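Local coordinates for protein Asp/Glu-specific dipeptidyl-peptidase (Flavobacterium psychrophilum, PDB 5JXF) that removes dipeptides from the N-terminus of oligopeptides as a serine peptidase of family S46, strictly requiring an acidic residue at P1, at residues M40-L45 and V142-V147; A149-G154 and T173-S178; T159-K164 and L560-M565; E163-I168 and N196-F201; E182-N187 and N249-Y254. All coordinates share one frame; numbering follows the deposited sequence.

How the contacts relate
Contacts 1, 4 and 5 all reach the nine-stranded antiparallel sheet. Contacts 1 and 4 meet directly on neighbouring strands, N145 O lying 2.7 Å from L200 N. Contacts 2, 3 and 4 are strung along helix 162-178: contact 3 at its start, contact 4 in its first turns, contact 2 at its end. Contacts 2 and 4 are the closest pair, with centres about 7 Å apart, and Y198 of contact 4 packs on I151 and L152 of contact 2. Contact 3 shares E163 and K164 with contact 4, whereas contact 5 lies about 36 Å from it, centre to centre. All five lie away from the probable charge-relay residues and the bound Arg-Asp dipeptide.

Contact 1: residues M40-L45 and V142-V147; sequences MWIPSL and VSINDV
With chi1 at -62° and chi2 at 171°, I144 reaches segment 40-45 with two separate methyls, CD1 meeting P43 and CG2 meeting S44 and I42. CD1 comes to 4.0 Å from P43 CD, the two side chains crossing at about a right angle. With chi1 at 55°, the hydroxyl of S44 turns to I144, its OG 3.8 Å from I144 CG2. I42 CG2 also reaches I144 CG2, at 4.2 Å. The 40-45 side is a tight turn, closed by L45 N donating to I42 O at 2.8 Å, and the backbone angles of P43 and S44 are consistent with type I. I144 belongs to strand 138-146 of the nine-stranded sheet and also packs on I199 and F201 of the adjacent strand. The other segment pairs through W41 with V587, so the contact lays a loop tied to the eight-stranded sheet against the side chains of strand 138-146 in the other sheet. The nearest approach to each of the three residues is made by a methyl of I144, at 3.8 Å or more. The geometry is that of van der Waals packing, consistent with an association that rests mainly on apolar fit.

Contact 2: residues A149-G154 and T173-S178; sequences AQILDG and TKVTAS. Unlike the reference sequence in segment 149-154: I151 (reference Val).
Q150 and V175 mark the closest backbone approach, their CA atoms 7.4 Å apart, where the last turn of helix 148-151 faces the final turns of helix 162-178. These are two consecutive helices, joined by a loop, packed on one side of the antiparallel sheet: L152 is already the first residue to leave helical angles, while 173-178 is helical throughout. V175 supplies the central side chain. With chi1 at 176°, CG1 is anti to the backbone N and CG2 lies beside that N, facing the short helix. CG2 sits 3.8 Å from Q150 CB and 3.7 Å from Q150 OE1, the glutamine chain crossing the valine at about a right angle. I151, a valine in the reference sequence, adds its CD1 at 3.9 Å from V175 CG2; its CB leaves alongside the interface, and the end of the chain turns in. V175 also packs on L200, and I151 on Y198, both of strand 197-214, so the two helices share a floor. N171, between the segments, donates from ND2 to D153 O and weakly to the carbonyls of Q150 and I151, which covers the end of the short helix. At the outer rim K174 runs extended as far as CE and bends at chi4, placing NZ 5.3 Å from D153 OD2, too far for a salt bridge, and 3.9 Å from Q150 O.

Contact 3: residues T159-K164 and L560-M565; sequences TSETEK and LQRIYM
The N-terminal end of helix 162-178, with E161 in the N-cap position, meets helix 547-571 through E161, K164 and R562. This is a surface contact with widely spaced backbones, the nearest CA atoms, those of E161 and L560, being 10.5 Å apart; long side chains do the bridging. R562 leaves its helix with CG opposite the backbone N (chi1 176°) and bends at chi3, which brings NH2 to the glutamate. E161 CG lies 3.9 Å from R562 NH2, at the edge of the guanidinium and in its plane. The two side chains slide past each other in opposite directions; E161 OE2 is 4.1 Å from R562 NH2, beyond a salt bridge, with the carboxylate and guanidinium planes 70° apart. K164 NZ stands 4.4 Å from the same R562 NH2. Outside this pairing E161 touches A559, and the carbonyl O of R562 accepts a bond from N196 ND2, joining the helix to the turn before strand 197-214. The R562 end lies near the E161 carboxylate, with K164 NZ farther off; the carboxylate would probably temper the repulsion between the two cations, and the distances and twisted planes are consistent with a weak, undirected electrostatic attraction.

Contact 4: residues E163-I168 and N196-F201; sequences EKQNKI and NQYILF
I168 of helix 162-178 faces Y198 of strand 197-214 with their CA atoms 10.2 Å apart, a gap spanned by the two side chains, which cross at about a right angle. The phenol end of Y198 makes the contact. I168 CD1 is 3.2 Å from Y198 OH, a tight approach for a methyl and an oxygen, while I168 CG2 follows at 3.9 Å from the same OH. The ring enters less, its nearest point being CZ, 4.2 Å from I168 CD1. With chi1 near -81° and chi2 at 178°, the isoleucine is stretched so that CD1 leads. Q165, one turn earlier, brings NE2 to within 4.4 Å of Y198 OH. The setting is a helix packed across an antiparallel sheet: Y198 shares backbone bonds with V147, just past the end of strand 138-146, and just before it N196 and Q197 form a classic beta bulge opposite F192. Replacing I168 with an alanine removes CG1, CG2 and CD1 and would probably open a gap at the end of the phenol, leaving its oxygen without its apolar neighbour on that side. L152 and T191 also touch the Y198 side chain, and its backbone N donates to T148 OG1.

Contact 5: residues E182-N187 and N249-Y254; sequences EAWQEN and NHPAAY
W184 lays one face of its indole over the imidazole of H250 in a face-to-face stack. The evidence is a centroid separation of 3.7 Å between the W184 six-membered ring and the H250 ring, with the planes only 18° apart. H250 NE2 sits 3.2 Å above the W184 plane, over its centre. The stack joins a type I beta turn, E182 to Q185, which leads into strand 186-192, to the loop between strands 239-245 and 259-260 of the same antiparallel sheet. P251 extends it obliquely, its CD 3.9 Å from W184 CD1. The opposite indole face meets E182 CB, 3.5 Å above the plane of W184, so both faces have a neighbour, the second only near the rim. A chi1 of 59° turns the indole to H250, and NE1 donates to E204 OE2, which also receives Q185 NE2, fixing the plane. With a leucine in place of W184, the H250 ring would probably lose its flat partner and be freer to turn, and E204 would lose one donor. Besides its backbone bond, Q185 N to E182 O, the turn has a side-chain bond, E182 N to Q185 OE1 at 2.8 Å, the donor 49° out of the amide carbonyl plane.

Contact 1: residues M40-L45 and V142-V147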
# COMPACT_ATOMS: atom_id res chain seq x y z
N MET A 40 -24.22 12.10 14.84
CA MET A 40 -24.50 11.08 15.83
C MET A 40 -25.66 11.55 16.70
O MET A 40 -25.49 12.42 17.56
CB MET A 40 -23.26 10.78 16.70
CG MET A 40 -21.97 10.53 15.92
SD MET A 40 -20.46 10.58 16.93
CE MET A 40 -19.28 9.79 15.81
N TRP A 41 -26.83 10.97 16.49
CA TRP A 41 -28.08 11.54 16.97
C TRP A 41 -28.63 10.87 18.23
O TRP A 41 -28.55 9.65 18.39
CB TRP A 41 -29.13 11.49 15.85
CG TRP A 41 -28.57 12.07 14.59
CD1 TRP A 41 -28.03 11.39 13.54
CD2 TRP A 41 -28.46 13.46 14.27
NE1 TRP A 41 -27.60 12.27 12.57
CE2 TRP A 41 -27.85 13.55 13.00
CE3 TRP A 41 -28.82 14.64 14.93
CZ2 TRP A 41 -27.59 14.77 12.37
CZ3 TRP A 41 -28.57 15.85 14.31
CH2 TRP A 41 -27.96 15.91 13.05
N ILE A 42 -29.17 11.68 19.12
CA ILE A 42 -29.85 11.18 20.30
C ILE A 42 -31.11 10.46 19.86
O ILE A 42 -31.96 11.05 19.21
CB ILE A 42 -30.20 12.32 21.27
CG1 ILE A 42 -28.92 13.08 21.62
CG2 ILE A 42 -30.86 11.77 22.52
CD1 ILE A 42 -29.14 14.30 22.45
N PRO A 43 -31.22 9.17 20.21
CA PRO A 43 -32.21 8.30 19.57
C PRO A 43 -33.65 8.69 19.87
O PRO A 43 -34.56 8.27 19.15
CB PRO A 43 -31.89 6.92 20.17
CG PRO A 43 -30.52 7.04 20.72
CD PRO A 43 -30.40 8.45 21.19
N SER A 44 -33.88 9.49 20.91
CA SER A 44 -35.23 9.94 21.22
C SER A 44 -35.61 11.18 20.41
O SER A 44 -36.73 11.68 20.52
CB SER A 44 -35.35 10.23 22.73
OG SER A 44 -34.37 11.16 23.14
N LEU A 45 -34.70 11.68 19.58
CA LEU A 45 -34.98 12.90 18.84
C LEU A 45 -34.99 12.70 17.34
O LEU A 45 -34.72 13.63 16.59
CB LEU A 45 -33.96 13.99 19.18
CG LEU A 45 -33.98 14.46 20.63
CD1 LEU A 45 -33.09 15.69 20.75
CD2 LEU A 45 -35.42 14.76 21.09
N VAL A 142 -32.91 2.45 29.85
CA VAL A 142 -34.36 2.39 30.09
C VAL A 142 -35.02 3.61 29.46
O VAL A 142 -36.00 3.49 28.74
CB VAL A 142 -34.69 2.33 31.61
CG1 VAL A 142 -36.22 2.30 31.86
CG2 VAL A 142 -34.03 1.07 32.22
N SER A 143 -34.46 4.79 29.71
CA SER A 143 -35.09 6.02 29.25
C SER A 143 -34.09 7.16 29.20
O SER A 143 -33.08 7.13 29.89
CB SER A 143 -36.26 6.40 30.18
OG SER A 143 -35.78 6.89 31.42
N ILE A 144 -34.40 8.16 28.38
CA ILE A 144 -33.53 9.30 28.11
C ILE A 144 -34.27 10.59 28.49
O ILE A 144 -35.27 10.95 27.87
CB ILE A 144 -33.12 9.34 26.64
CG1 ILE A 144 -32.32 8.08 26.29
CG2 ILE A 144 -32.30 10.57 26.31
CD1 ILE A 144 -32.05 7.90 24.81
N ASN A 145 -33.78 11.28 29.52
CA ASN A 145 -34.55 12.36 30.14
C ASN A 145 -33.80 13.68 30.27
O ASN A 145 -32.81 13.78 30.99
CB ASN A 145 -35.03 11.89 31.51
CG ASN A 145 -35.68 10.53 31.45
OD1 ASN A 145 -35.01 9.50 31.51
ND2 ASN A 145 -36.99 10.51 31.30
N ASP A 146 -34.27 14.69 29.57
CA ASP A 146 -33.66 16.01 29.65
C ASP A 146 -33.84 16.60 31.05
O ASP A 146 -34.95 16.65 31.57
CB ASP A 146 -34.24 16.94 28.60
CG ASP A 146 -33.45 18.24 28.47
OD1 ASP A 146 -32.86 18.70 29.47
OD2 ASP A 146 -33.43 18.79 27.35
N VAL A 147 -32.74 17.07 31.64
CA VAL A 147 -32.77 17.65 32.97
C VAL A 147 -31.93 18.93 33.03
O VAL A 147 -31.39 19.27 34.09
CB VAL A 147 -32.25 16.67 34.04
CG1 VAL A 147 -33.22 15.51 34.23
CG2 VAL A 147 -30.88 16.16 33.66

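Contact 2: residues A149-G154 and T173-S178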
# COMPACT_ATOMS: atom_id res chain seq x y z
N ALA A 149 -32.76 22.25 32.85
CA ALA A 149 -33.30 23.22 33.81
C ALA A 149 -32.91 22.89 35.24
O ALA A 149 -32.45 23.76 35.98
CB ALA A 149 -34.82 23.31 33.69
N GLN A 150 -33.05 21.63 35.62
CA GLN A 150 -32.72 21.21 36.97
C GLN A 150 -31.23 21.31 37.27
O GLN A 150 -30.84 21.54 38.41
CB GLN A 150 -33.21 19.78 37.21
CG GLN A 150 -34.58 19.48 36.59
CD GLN A 150 -35.12 18.11 36.99
OE1 GLN A 150 -34.90 17.65 38.11
NE2 GLN A 150 -35.83 17.46 36.07
N ILE A 151 -30.40 21.16 36.24
CA ILE A 151 -28.95 21.15 36.44
C ILE A 151 -28.39 22.58 36.46
O ILE A 151 -27.57 22.91 37.32
CB ILE A 151 -28.25 20.29 35.35
CG1 ILE A 151 -28.70 18.83 35.45
CG2 ILE A 151 -26.73 20.40 35.45
CD1 ILE A 151 -28.46 18.16 36.77
N LEU A 152 -28.85 23.43 35.54
CA LEU A 152 -28.37 24.82 35.48
C LEU A 152 -29.12 25.73 36.43
O LEU A 152 -29.01 26.96 36.36
CB LEU A 152 -28.48 25.37 34.06
CG LEU A 152 -27.65 24.63 33.02
CD1 LEU A 152 -27.79 25.31 31.67
CD2 LEU A 152 -26.19 24.56 33.46
N ASP A 153 -29.90 25.13 37.33
CA ASP A 153 -30.66 25.90 38.30
C ASP A 153 -29.72 26.68 39.23
O ASP A 153 -29.11 26.11 40.14
CB ASP A 153 -31.58 24.98 39.10
CG ASP A 153 -32.32 25.70 40.20
OD1 ASP A 153 -33.28 26.44 39.88
OD2 ASP A 153 -31.96 25.52 41.38
N GLY A 154 -29.60 27.98 38.98
CA GLY A 154 -28.86 28.87 39.85
C GLY A 154 -27.43 29.11 39.44
O GLY A 154 -26.65 29.69 40.20
N THR A 173 -25.61 15.59 41.37
CA THR A 173 -25.78 14.64 42.46
C THR A 173 -27.20 14.71 43.02
O THR A 173 -27.79 13.70 43.41
CB THR A 173 -24.74 14.89 43.57
OG1 THR A 173 -23.42 14.68 43.05
CG2 THR A 173 -24.97 13.94 44.74
N LYS A 174 -27.77 15.90 42.97
CA LYS A 174 -29.11 16.16 43.48
C LYS A 174 -30.15 15.43 42.60
O LYS A 174 -30.97 14.65 43.10
CB LYS A 174 -29.30 17.70 43.54
CG LYS A 174 -30.70 18.31 43.75
CD LYS A 174 -30.57 19.91 43.39
CE LYS A 174 -32.05 20.46 43.38
NZ LYS A 174 -32.09 20.23 41.81
N VAL A 175 -30.07 15.61 41.29
CA VAL A 175 -31.01 14.93 40.41
C VAL A 175 -30.79 13.41 40.35
O VAL A 175 -31.75 12.64 40.35
CB VAL A 175 -30.94 15.52 39.00
CG1 VAL A 175 -31.83 14.76 38.05
CG2 VAL A 175 -31.36 16.98 39.06
N THR A 176 -29.53 12.99 40.32
CA THR A 176 -29.20 11.57 40.19
C THR A 176 -29.87 10.77 41.32
O THR A 176 -30.40 9.67 41.10
CB THR A 176 -27.66 11.36 40.20
OG1 THR A 176 -27.08 12.02 39.06
CG2 THR A 176 -27.29 9.91 40.17
N ALA A 177 -29.88 11.36 42.51
CA ALA A 177 -30.43 10.72 43.70
C ALA A 177 -31.96 10.76 43.68
O ALA A 177 -32.64 9.87 44.22
CB ALA A 177 -29.90 11.43 44.96
N SER A 178 -32.48 11.79 43.04
CA SER A 178 -33.89 12.13 43.12
C SER A 178 -34.75 11.55 42.00
O SER A 178 -35.86 11.09 42.24
CB SER A 178 -34.02 13.66 43.13
OG SER A 178 -35.17 14.08 42.46

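Contact 3: residues T159-K164 and L560-M565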
# COMPACT_ATOMS: atom_id res chain seq x y z
N THR A 159 -22.34 32.92 40.09
CA THR A 159 -20.96 32.53 40.51
C THR A 159 -19.72 32.92 39.68
O THR A 159 -19.57 34.13 39.24
CB THR A 159 -21.04 31.03 40.74
OG1 THR A 159 -22.23 30.90 41.53
CG2 THR A 159 -19.94 30.56 41.76
N SER A 160 -18.78 31.97 39.54
CA SER A 160 -17.36 32.25 39.33
C SER A 160 -16.79 31.11 38.51
O SER A 160 -15.88 30.40 38.95
CB SER A 160 -16.62 32.38 40.68
OG SER A 160 -16.00 31.18 41.12
N GLU A 161 -17.38 30.97 37.32
CA GLU A 161 -17.17 29.84 36.40
C GLU A 161 -16.79 28.46 36.96
O GLU A 161 -17.43 27.48 36.59
CB GLU A 161 -16.13 30.26 35.35
CG GLU A 161 -16.76 30.36 33.97
CD GLU A 161 -16.03 31.29 33.02
OE1 GLU A 161 -14.80 31.46 33.17
OE2 GLU A 161 -16.70 31.86 32.13
N THR A 162 -15.78 28.37 37.82
CA THR A 162 -15.37 27.08 38.38
C THR A 162 -16.26 26.70 39.58
O THR A 162 -16.50 25.50 39.80
CB THR A 162 -13.87 27.07 38.81
OG1 THR A 162 -13.34 25.75 38.67
CG2 THR A 162 -13.72 27.49 40.27
N GLU A 163 -16.71 27.68 40.37
CA GLU A 163 -17.61 27.31 41.44
C GLU A 163 -19.03 27.27 40.89
O GLU A 163 -19.97 26.86 41.57
CB GLU A 163 -17.49 28.19 42.69
CG GLU A 163 -17.65 27.28 43.93
CD GLU A 163 -16.96 27.73 45.20
OE1 GLU A 163 -17.68 28.09 46.17
OE2 GLU A 163 -15.71 27.70 45.23
N LYS A 164 -19.14 27.66 39.63
CA LYS A 164 -20.32 27.38 38.83
C LYS A 164 -20.38 25.87 38.50
O LYS A 164 -21.45 25.25 38.58
CB LYS A 164 -20.31 28.22 37.55
CG LYS A 164 -21.58 29.03 37.34
CD LYS A 164 -21.41 30.13 36.30
CE LYS A 164 -21.87 29.67 34.92
NZ LYS A 164 -21.99 30.81 33.97
N LEU A 560 -15.01 29.04 27.42
CA LEU A 560 -15.12 29.71 26.14
C LEU A 560 -15.71 28.76 25.08
O LEU A 560 -16.54 29.15 24.26
CB LEU A 560 -13.76 30.24 25.72
CG LEU A 560 -13.17 31.51 26.34
CD1 LEU A 560 -11.71 31.58 25.96
CD2 LEU A 560 -13.89 32.76 25.88
N GLN A 561 -15.29 27.50 25.14
CA GLN A 561 -15.79 26.48 24.22
C GLN A 561 -17.29 26.21 24.43
O GLN A 561 -18.03 25.99 23.47
CB GLN A 561 -14.99 25.18 24.39
CG GLN A 561 -15.37 24.06 23.44
CD GLN A 561 -15.29 24.47 21.98
OE1 GLN A 561 -14.21 24.82 21.49
NE2 GLN A 561 -16.42 24.42 21.29
N ARG A 562 -17.72 26.24 25.69
CA ARG A 562 -19.14 26.13 26.01
C ARG A 562 -19.95 27.22 25.30
O ARG A 562 -21.03 26.96 24.77
CB ARG A 562 -19.35 26.20 27.52
CG ARG A 562 -20.82 26.19 27.95
CD ARG A 562 -20.97 26.07 29.47
NE ARG A 562 -20.58 27.30 30.16
CZ ARG A 562 -19.44 27.46 30.81
NH1 ARG A 562 -18.56 26.46 30.87
NH2 ARG A 562 -19.16 28.60 31.41
N ILE A 563 -19.41 28.45 25.29
CA ILE A 563 -20.10 29.59 24.69
C ILE A 563 -20.02 29.55 23.17
O ILE A 563 -20.98 29.88 22.47
CB ILE A 563 -19.51 30.92 25.18
CG1 ILE A 563 -19.71 31.06 26.69
CG2 ILE A 563 -20.15 32.10 24.46
CD1 ILE A 563 -19.13 32.34 27.24
N TYR A 564 -18.86 29.14 22.67
CA TYR A 564 -18.65 28.98 21.24
C TYR A 564 -19.67 27.99 20.68
O TYR A 564 -20.22 28.20 19.59
CB TYR A 564 -17.22 28.51 20.96
CG TYR A 564 -16.80 28.56 19.51
CD1 TYR A 564 -17.41 29.42 18.61
CD2 TYR A 564 -15.80 27.72 19.04
CE1 TYR A 564 -17.03 29.45 17.28
CE2 TYR A 564 -15.41 27.74 17.71
CZ TYR A 564 -16.03 28.60 16.84
OH TYR A 564 -15.62 28.62 15.52
N MET A 565 -19.93 26.92 21.43
CA MET A 565 -20.90 25.90 21.04
C MET A 565 -22.31 26.49 20.94
O MET A 565 -22.99 26.33 19.93
CB MET A 565 -20.89 24.74 22.04
CG MET A 565 -21.65 23.48 21.61
SD MET A 565 -20.95 22.72 20.12
CE MET A 565 -22.28 22.99 18.95

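Contact 4: residues E163-I168 and N196-F201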
# COMPACT_ATOMS: atom_id res chain seq x y z
N GLU A 163 -16.71 27.68 40.37
CA GLU A 163 -17.61 27.31 41.44
C GLU A 163 -19.03 27.27 40.89
O GLU A 163 -19.97 26.86 41.57
CB GLU A 163 -17.49 28.19 42.69
CG GLU A 163 -17.65 27.28 43.93
CD GLU A 163 -16.96 27.73 45.20
OE1 GLU A 163 -17.68 28.09 46.17
OE2 GLU A 163 -15.71 27.70 45.23
N LYS A 164 -19.14 27.66 39.63
CA LYS A 164 -20.32 27.38 38.83
C LYS A 164 -20.38 25.87 38.50
O LYS A 164 -21.45 25.25 38.58
CB LYS A 164 -20.31 28.22 37.55
CG LYS A 164 -21.58 29.03 37.34
CD LYS A 164 -21.41 30.13 36.30
CE LYS A 164 -21.87 29.67 34.92
NZ LYS A 164 -21.99 30.81 33.97
N GLN A 165 -19.23 25.30 38.15
CA GLN A 165 -19.09 23.86 37.87
C GLN A 165 -19.28 23.05 39.13
O GLN A 165 -19.83 21.93 39.12
CB GLN A 165 -17.71 23.57 37.26
CG GLN A 165 -17.65 23.70 35.77
CD GLN A 165 -18.54 22.69 35.09
OE1 GLN A 165 -18.79 21.61 35.62
NE2 GLN A 165 -19.04 23.04 33.91
N ASN A 166 -18.77 23.63 40.20
CA ASN A 166 -18.98 23.23 41.58
C ASN A 166 -20.44 23.15 41.98
O ASN A 166 -20.83 22.18 42.62
CB ASN A 166 -18.21 24.23 42.43
CG ASN A 166 -16.87 23.70 42.89
OD1 ASN A 166 -16.49 23.90 44.08
ND2 ASN A 166 -16.30 22.75 42.08
N LYS A 167 -21.25 24.14 41.59
CA LYS A 167 -22.69 24.09 41.86
C LYS A 167 -23.38 23.09 40.92
O LYS A 167 -24.30 22.37 41.32
CB LYS A 167 -23.31 25.49 41.73
CG LYS A 167 -24.85 25.53 41.54
N ILE A 168 -22.93 23.06 39.68
CA ILE A 168 -23.39 22.07 38.71
C ILE A 168 -23.28 20.66 39.27
O ILE A 168 -24.25 19.91 39.24
CB ILE A 168 -22.60 22.19 37.39
CG1 ILE A 168 -23.17 23.33 36.54
CG2 ILE A 168 -22.60 20.87 36.62
CD1 ILE A 168 -22.42 23.55 35.23
N ASN A 196 -24.24 23.08 27.49
CA ASN A 196 -25.50 23.76 27.18
C ASN A 196 -26.72 22.89 27.44
O ASN A 196 -27.86 23.36 27.41
CB ASN A 196 -25.51 24.22 25.72
CG ASN A 196 -24.61 25.41 25.48
OD1 ASN A 196 -24.96 26.54 25.81
ND2 ASN A 196 -23.45 25.17 24.88
N GLN A 197 -26.50 21.60 27.69
CA GLN A 197 -27.61 20.68 27.89
C GLN A 197 -27.21 19.53 28.81
O GLN A 197 -26.08 19.05 28.77
CB GLN A 197 -28.11 20.15 26.54
CG GLN A 197 -29.28 19.17 26.65
CD GLN A 197 -29.83 18.74 25.31
OE1 GLN A 197 -29.25 19.01 24.25
NE2 GLN A 197 -30.97 18.06 25.34
N TYR A 198 -28.14 19.09 29.66
CA TYR A 198 -27.88 17.98 30.56
C TYR A 198 -29.00 16.95 30.47
O TYR A 198 -30.18 17.29 30.60
CB TYR A 198 -27.71 18.47 32.00
CG TYR A 198 -26.47 19.30 32.21
CD1 TYR A 198 -26.46 20.67 31.96
CD2 TYR A 198 -25.29 18.71 32.65
CE1 TYR A 198 -25.31 21.43 32.14
CE2 TYR A 198 -24.14 19.46 32.85
CZ TYR A 198 -24.16 20.82 32.59
OH TYR A 198 -23.01 21.57 32.78
N ILE A 199 -28.62 15.70 30.23
CA ILE A 199 -29.58 14.62 30.06
C ILE A 199 -29.29 13.49 31.03
O ILE A 199 -28.14 13.05 31.15
CB ILE A 199 -29.55 14.05 28.64
CG1 ILE A 199 -30.00 15.10 27.63
CG2 ILE A 199 -30.42 12.80 28.55
CD1 ILE A 199 -29.74 14.69 26.19
N LEU A 200 -30.35 13.01 31.70
CA LEU A 200 -30.25 11.87 32.60
C LEU A 200 -30.73 10.59 31.96
O LEU A 200 -31.80 10.54 31.36
CB LEU A 200 -31.06 12.13 33.89
CG LEU A 200 -31.13 10.98 34.92
CD1 LEU A 200 -31.28 11.54 36.33
CD2 LEU A 200 -32.25 9.99 34.64
N PHE A 201 -29.95 9.54 32.17
CA PHE A 201 -30.23 8.22 31.66
C PHE A 201 -30.56 7.29 32.82
O PHE A 201 -29.73 7.07 33.71
CB PHE A 201 -29.04 7.67 30.86
CG PHE A 201 -28.78 8.40 29.58
CD1 PHE A 201 -28.22 9.67 29.58
CD2 PHE A 201 -29.06 7.80 28.36
CE1 PHE A 201 -27.97 10.34 28.39
CE2 PHE A 201 -28.82 8.46 27.17
CZ PHE A 201 -28.27 9.74 27.18

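Contact 5: residues E182-N187 and N249-Y254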
# COMPACT_ATOMS: atom_id res chain seq x y z
N GLU A 182 -36.67 2.45 39.11
CA GLU A 182 -36.93 1.27 39.92
C GLU A 182 -35.73 1.01 40.84
O GLU A 182 -34.66 1.60 40.65
CB GLU A 182 -37.22 0.05 39.03
CG GLU A 182 -38.39 0.25 38.07
CD GLU A 182 -39.74 0.30 38.78
OE1 GLU A 182 -39.84 -0.18 39.93
OE2 GLU A 182 -40.71 0.82 38.17
N ALA A 183 -35.90 0.11 41.81
CA ALA A 183 -34.85 -0.18 42.78
C ALA A 183 -33.59 -0.80 42.17
O ALA A 183 -32.50 -0.69 42.73
CB ALA A 183 -35.38 -1.10 43.85
N TRP A 184 -33.75 -1.49 41.05
CA TRP A 184 -32.65 -2.26 40.50
C TRP A 184 -31.91 -1.42 39.46
O TRP A 184 -30.88 -1.83 38.91
CB TRP A 184 -33.16 -3.58 39.91
CG TRP A 184 -34.18 -3.45 38.82
CD1 TRP A 184 -33.93 -3.34 37.47
CD2 TRP A 184 -35.61 -3.44 38.97
NE1 TRP A 184 -35.12 -3.25 36.78
CE2 TRP A 184 -36.16 -3.31 37.67
CE3 TRP A 184 -36.48 -3.53 40.06
CZ2 TRP A 184 -37.54 -3.27 37.44
CZ3 TRP A 184 -37.86 -3.48 39.83
CH2 TRP A 184 -38.37 -3.36 38.53
N GLN A 185 -32.43 -0.22 39.24
CA GLN A 185 -31.91 0.66 38.23
C GLN A 185 -31.03 1.74 38.81
O GLN A 185 -31.02 1.97 40.02
CB GLN A 185 -33.06 1.29 37.44
CG GLN A 185 -33.92 0.25 36.73
CD GLN A 185 -35.20 0.84 36.16
OE1 GLN A 185 -35.65 1.94 36.55
NE2 GLN A 185 -35.81 0.11 35.23
N GLU A 186 -30.32 2.42 37.91
CA GLU A 186 -29.38 3.48 38.26
C GLU A 186 -29.53 4.69 37.34
O GLU A 186 -29.80 4.55 36.14
CB GLU A 186 -27.94 2.98 38.18
CG GLU A 186 -27.54 2.05 39.30
CD GLU A 186 -26.24 1.33 39.00
OE1 GLU A 186 -25.23 2.02 38.71
OE2 GLU A 186 -26.25 0.07 39.05
N ASN A 187 -29.36 5.87 37.91
CA ASN A 187 -29.35 7.10 37.15
C ASN A 187 -27.93 7.56 36.87
O ASN A 187 -27.03 7.31 37.68
CB ASN A 187 -30.12 8.17 37.90
CG ASN A 187 -31.57 7.83 38.00
OD1 ASN A 187 -32.07 7.04 37.19
ND2 ASN A 187 -32.27 8.39 39.00
N ASN A 249 -35.22 -11.58 36.63
CA ASN A 249 -34.72 -11.00 35.39
C ASN A 249 -34.06 -9.65 35.61
O ASN A 249 -34.18 -8.74 34.78
CB ASN A 249 -35.84 -10.88 34.37
CG ASN A 249 -35.32 -10.91 32.94
OD1 ASN A 249 -34.42 -11.69 32.62
ND2 ASN A 249 -35.87 -10.06 32.08
N HIS A 250 -33.37 -9.51 36.73
CA HIS A 250 -32.80 -8.24 37.17
C HIS A 250 -31.30 -8.38 37.35
O HIS A 250 -30.81 -9.49 37.55
CB HIS A 250 -33.44 -7.80 38.51
CG HIS A 250 -34.84 -7.31 38.38
ND1 HIS A 250 -35.70 -7.20 39.46
CD2 HIS A 250 -35.55 -6.90 37.30
CE1 HIS A 250 -36.87 -6.75 39.05
NE2 HIS A 250 -36.80 -6.54 37.74
N PRO A 251 -30.57 -7.26 37.31
CA PRO A 251 -29.13 -7.27 37.57
C PRO A 251 -28.75 -7.97 38.87
O PRO A 251 -29.40 -7.80 39.90
CB PRO A 251 -28.78 -5.79 37.64
CG PRO A 251 -29.76 -5.14 36.75
CD PRO A 251 -31.04 -5.91 36.95
N ALA A 252 -27.69 -8.75 38.80
CA ALA A 252 -27.16 -9.46 39.95
C ALA A 252 -25.66 -9.65 39.78
O ALA A 252 -25.16 -9.92 38.68
CB ALA A 252 -27.85 -10.79 40.11
N ALA A 253 -24.93 -9.47 40.88
CA ALA A 253 -23.53 -9.85 40.91
C ALA A 253 -23.46 -11.33 40.59
O ALA A 253 -24.47 -12.04 40.63
CB ALA A 253 -22.92 -9.54 42.28
N TYR A 254 -22.27 -11.81 40.25
CA TYR A 254 -22.09 -13.18 39.81
C TYR A 254 -22.60 -14.21 40.82
O TYR A 254 -22.40 -14.07 42.04
CB TYR A 254 -20.62 -13.45 39.52
CG TYR A 254 -20.32 -14.91 39.40
CD1 TYR A 254 -20.76 -15.64 38.31
CD2 TYR A 254 -19.61 -15.58 40.39
CE1 TYR A 254 -20.49 -16.99 38.19
CE2 TYR A 254 -19.34 -16.93 40.29
CZ TYR A 254 -19.78 -17.63 39.19
OH TYR A 254 -19.50 -18.98 39.09